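Local coordinates for protein peruvianin-I (Thevetia peruviana, PDB 6ORM) that is a germin-like protein of the cupin family from plant latex that acts as a cysteine peptidase, at residues Trp52-Thr57 and Gln86-Pro91. Sequence-based numbering, arbitrary orientation.
Sequences WGLNVT and QFRTNP. With NAG (2-acetamido-2-deoxy-beta-D-glucopyranose), chain D.
W52 and Q86 meet as two flat groups stacked face to face, a compact case of how side chains can link the neighbourhoods of strand 54-57 and strand 87-89 across the cupin β-barrel, with no clear hydrogen bond between the two segments. The indole and amide planes lie only 9° apart, with Q86 CD 3.3 Å from W52 CG. Next to the amide along the same side chain, Q86 CG makes a CH-pi contact over the indole face, 3.9 Å from the centroid of the six-membered ring. A bend at chi2 of Q86 (-61°) folds the chain back so that methylene and amide lie over the same ring system. Further along, R88 reaches out with an extended chain, and L54 comes to it from the opposite direction: L54 CD2 rests over one face of the guanidinium, 3.5 Å from R88 NH2. L54 can do so because its CG stands anti to the backbone N (chi1 166°). The polar end of R88 is held from its own side, where R88 NE donates a hydrogen bond to the carbonyl O of T85, while NH2 has a long, weak ion pair with D50. I160 of strand 159-162 touches both W52 and R88. With an alanine at W52 the indole would be gone, and the Q86 amide, without the ring it lies on, is likely to turn more freely. On strand 54-57, N55 carries a glycan through a 1.4 Å bond from ND2 to NAG C1, well away from the facing segment. The contact thus implies cohesion by stacking and dispersion, with flat polar groups offering their faces to indole and methyl while R88 NE keeps its hydrogen bond elsewhere.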
ATOM      1  N   TRP A  52      31.895 -17.186   9.017  1.00 51.80           N
ATOM      2  CA  TRP A  52      32.297 -16.766   7.681  1.00 50.78           C
ATOM      3  C   TRP A  52      32.868 -15.351   7.664  1.00 49.38           C
ATOM      4  O   TRP A  52      33.122 -14.808   6.586  1.00 48.67           O
ATOM      5  CB  TRP A  52      31.113 -16.884   6.709  1.00 49.83           C
ATOM      6  CG  TRP A  52      30.536 -18.278   6.671  1.00 51.73           C
ATOM      7  CD1 TRP A  52      31.132 -19.402   6.169  1.00 53.86           C
ATOM      8  CD2 TRP A  52      29.251 -18.692   7.155  1.00 52.14           C
ATOM      9  NE1 TRP A  52      30.302 -20.487   6.318  1.00 54.61           N
ATOM     10  CE2 TRP A  52      29.140 -20.078   6.918  1.00 53.67           C
ATOM     11  CE3 TRP A  52      28.183 -18.024   7.766  1.00 51.66           C
ATOM     12  CZ2 TRP A  52      28.005 -20.806   7.271  1.00 54.01           C
ATOM     13  CZ3 TRP A  52      27.059 -18.750   8.117  1.00 51.72           C
ATOM     14  CH2 TRP A  52      26.978 -20.126   7.869  1.00 53.07           C
ATOM     15  N   GLY A  53      33.084 -14.753   8.836  1.00 49.03           N
ATOM     16  CA  GLY A  53      33.725 -13.455   8.936  1.00 48.35           C
ATOM     17  C   GLY A  53      32.821 -12.252   8.824  1.00 46.28           C
ATOM     18  O   GLY A  53      33.312 -11.157   8.531  1.00 45.86           O
ATOM     19  N   LEU A  54      31.524 -12.405   9.068  1.00 44.98           N
ATOM     20  CA  LEU A  54      30.572 -11.308   8.979  1.00 43.57           C
ATOM     21  C   LEU A  54      30.062 -10.932  10.363  1.00 45.60           C
ATOM     22  O   LEU A  54      29.716 -11.810  11.164  1.00 46.23           O
ATOM     23  CB  LEU A  54      29.391 -11.682   8.080  1.00 41.14           C
ATOM     24  CG  LEU A  54      28.164 -10.769   8.167  1.00 39.80           C
ATOM     25  CD1 LEU A  54      28.461  -9.401   7.575  1.00 39.12           C
ATOM     26  CD2 LEU A  54      26.957 -11.403   7.488  1.00 38.92           C
ATOM     27  N   ASN A  55      30.015  -9.632  10.642  1.00 39.52           N
ATOM     28  CA  ASN A  55      29.252  -9.113  11.768  1.00 42.22           C
ATOM     29  C   ASN A  55      28.160  -8.194  11.249  1.00 38.69           C
ATOM     30  O   ASN A  55      28.435  -7.280  10.464  1.00 36.92           O
ATOM     31  CB  ASN A  55      30.102  -8.335  12.773  1.00 48.93           C
ATOM     32  CG  ASN A  55      29.239  -7.686  13.830  1.00 55.45           C
ATOM     33  OD1 ASN A  55      28.819  -6.536  13.697  1.00 54.02           O
ATOM     34  ND2 ASN A  55      28.937  -8.440  14.872  1.00 63.57           N
ATOM     35  N   VAL A  56      26.932  -8.424  11.701  1.00 46.09           N
ATOM     36  CA  VAL A  56      25.814  -7.529  11.436  1.00 43.56           C
ATOM     37  C   VAL A  56      25.400  -6.877  12.746  1.00 43.25           C
ATOM     38  O   VAL A  56      25.139  -7.569  13.739  1.00 43.67           O
ATOM     39  CB  VAL A  56      24.626  -8.268  10.799  1.00 41.58           C
ATOM     40  CG1 VAL A  56      23.564  -7.268  10.387  1.00 39.94           C
ATOM     41  CG2 VAL A  56      25.079  -9.093   9.604  1.00 41.07           C
ATOM     42  N   THR A  57      25.345  -5.549  12.751  1.00 42.69           N
ATOM     43  CA  THR A  57      24.756  -4.785  13.845  1.00 43.22           C
ATOM     44  C   THR A  57      23.417  -4.260  13.339  1.00 42.98           C
ATOM     45  O   THR A  57      23.375  -3.417  12.438  1.00 41.79           O
ATOM     46  CB  THR A  57      25.679  -3.656  14.299  1.00 43.50           C
ATOM     47  OG1 THR A  57      26.955  -4.203  14.655  1.00 44.29           O
ATOM     48  CG2 THR A  57      25.090  -2.937  15.508  1.00 43.65           C
ATOM     49  N   GLN A  86      27.829 -15.159   2.554  1.00 44.92           N
ATOM     50  CA  GLN A  86      27.143 -16.306   1.970  1.00 45.69           C
ATOM     51  C   GLN A  86      25.971 -15.757   1.160  1.00 43.17           C
ATOM     52  O   GLN A  86      25.843 -14.539   0.994  1.00 42.22           O
ATOM     53  CB  GLN A  86      26.675 -17.314   3.028  1.00 48.10           C
ATOM     54  CG  GLN A  86      27.670 -17.558   4.168  1.00 50.77           C
ATOM     55  CD  GLN A  86      29.003 -18.117   3.706  1.00 53.84           C
ATOM     56  OE1 GLN A  86      29.162 -19.325   3.548  1.00 55.38           O
ATOM     57  NE2 GLN A  86      29.978 -17.236   3.503  1.00 54.93           N
ATOM     58  N   PHE A  87      25.148 -16.630   0.593  1.00 43.00           N
ATOM     59  CA  PHE A  87      23.991 -16.178  -0.168  1.00 42.02           C
ATOM     60  C   PHE A  87      22.834 -15.881   0.779  1.00 41.27           C
ATOM     61  O   PHE A  87      22.433 -16.738   1.571  1.00 42.21           O
ATOM     62  CB  PHE A  87      23.602 -17.226  -1.207  1.00 42.39           C
ATOM     63  CG  PHE A  87      24.695 -17.513  -2.197  1.00 44.07           C
ATOM     64  CD1 PHE A  87      25.077 -16.554  -3.122  1.00 44.14           C
ATOM     65  CD2 PHE A  87      25.348 -18.733  -2.196  1.00 46.27           C
ATOM     66  CE1 PHE A  87      26.084 -16.811  -4.036  1.00 45.48           C
ATOM     67  CE2 PHE A  87      26.352 -19.000  -3.109  1.00 47.25           C
ATOM     68  CZ  PHE A  87      26.724 -18.034  -4.028  1.00 46.83           C
ATOM     69  N   ARG A  88      22.293 -14.665   0.689  1.00 38.84           N
ATOM     70  CA  ARG A  88      21.281 -14.210   1.630  1.00 39.00           C
ATOM     71  C   ARG A  88      20.153 -13.503   0.890  1.00 37.86           C
ATOM     72  O   ARG A  88      20.309 -13.060  -0.250  1.00 38.00           O
ATOM     73  CB  ARG A  88      21.887 -13.277   2.692  1.00 39.31           C
ATOM     74  CG  ARG A  88      22.769 -14.000   3.704  1.00 40.65           C
ATOM     75  CD  ARG A  88      23.251 -13.081   4.817  1.00 40.60           C
ATOM     76  NE  ARG A  88      24.353 -13.687   5.560  1.00 41.87           N
ATOM     77  CZ  ARG A  88      24.306 -13.992   6.852  1.00 43.34           C
ATOM     78  NH1 ARG A  88      23.212 -13.732   7.557  1.00 43.43           N
ATOM     79  NH2 ARG A  88      25.354 -14.552   7.443  1.00 44.31           N
ATOM     80  N   THR A  89      19.008 -13.408   1.566  1.00 36.43           N
ATOM     81  CA  THR A  89      17.879 -12.622   1.098  1.00 35.31           C
ATOM     82  C   THR A  89      17.399 -11.694   2.206  1.00 35.74           C
ATOM     83  O   THR A  89      17.584 -11.967   3.395  1.00 36.04           O
ATOM     84  CB  THR A  89      16.695 -13.502   0.651  1.00 34.60           C
ATOM     85  OG1 THR A  89      16.179 -14.223   1.779  1.00 33.88           O
ATOM     86  CG2 THR A  89      17.120 -14.479  -0.441  1.00 34.01           C
ATOM     87  N   ASN A  90      16.787 -10.587   1.792  1.00 34.51           N
ATOM     88  CA  ASN A  90      15.976  -9.751   2.670  1.00 35.17           C
ATOM     89  C   ASN A  90      14.533  -9.884   2.206  1.00 34.63           C
ATOM     90  O   ASN A  90      14.114  -9.182   1.272  1.00 34.60           O
ATOM     91  CB  ASN A  90      16.434  -8.291   2.630  1.00 36.42           C
ATOM     92  CG  ASN A  90      17.859  -8.118   3.115  1.00 37.84           C
ATOM     93  OD1 ASN A  90      18.754  -7.782   2.339  1.00 38.78           O
ATOM     94  ND2 ASN A  90      18.080  -8.350   4.405  1.00 38.20           N
ATOM     95  N   PRO A  91      13.741 -10.773   2.808  1.00 35.31           N
ATOM     96  CA  PRO A  91      12.457 -11.154   2.194  1.00 35.67           C
ATOM     97  C   PRO A  91      11.477 -10.013   1.966  1.00 36.06           C
ATOM     98  O   PRO A  91      10.694 -10.079   1.009  1.00 37.27           O
ATOM     99  CB  PRO A  91      11.895 -12.184   3.185  1.00 36.27           C
ATOM    100  CG  PRO A  91      13.101 -12.742   3.867  1.00 36.69           C
ATOM    101  CD  PRO A  91      14.063 -11.599   3.984  1.00 35.74           C
TER
HETATM  102  C1  NAG D   1      28.067  -7.951  15.906  1.00 46.71           C
HETATM  103  C2  NAG D   1      27.648  -9.039  16.875  1.00 50.17           C
HETATM  104  C3  NAG D   1      26.469  -8.556  17.710  1.00 51.13           C
HETATM  105  C4  NAG D   1      26.762  -7.195  18.337  1.00 53.51           C
HETATM  106  C5  NAG D   1      27.347  -6.215  17.319  1.00 50.85           C
HETATM  107  C6  NAG D   1      27.835  -4.927  17.944  1.00 50.46           C
HETATM  108  C7  NAG D   1      28.005 -11.401  16.306  1.00 55.11           C
HETATM  109  C8  NAG D   1      27.515 -12.570  15.505  1.00 55.07           C
HETATM  110  N2  NAG D   1      27.308 -10.267  16.173  1.00 52.76           N
HETATM  111  O3  NAG D   1      26.193  -9.517  18.722  1.00 50.37           O
HETATM  112  O4  NAG D   1      25.542  -6.627  18.793  1.00 57.86           O
HETATM  113  O5  NAG D   1      28.460  -6.800  16.628  1.00 49.00           O
HETATM  114  O6  NAG D   1      28.937  -5.139  18.816  1.00 49.94           O
HETATM  115  O7  NAG D   1      28.984 -11.480  17.040  1.00 58.74           O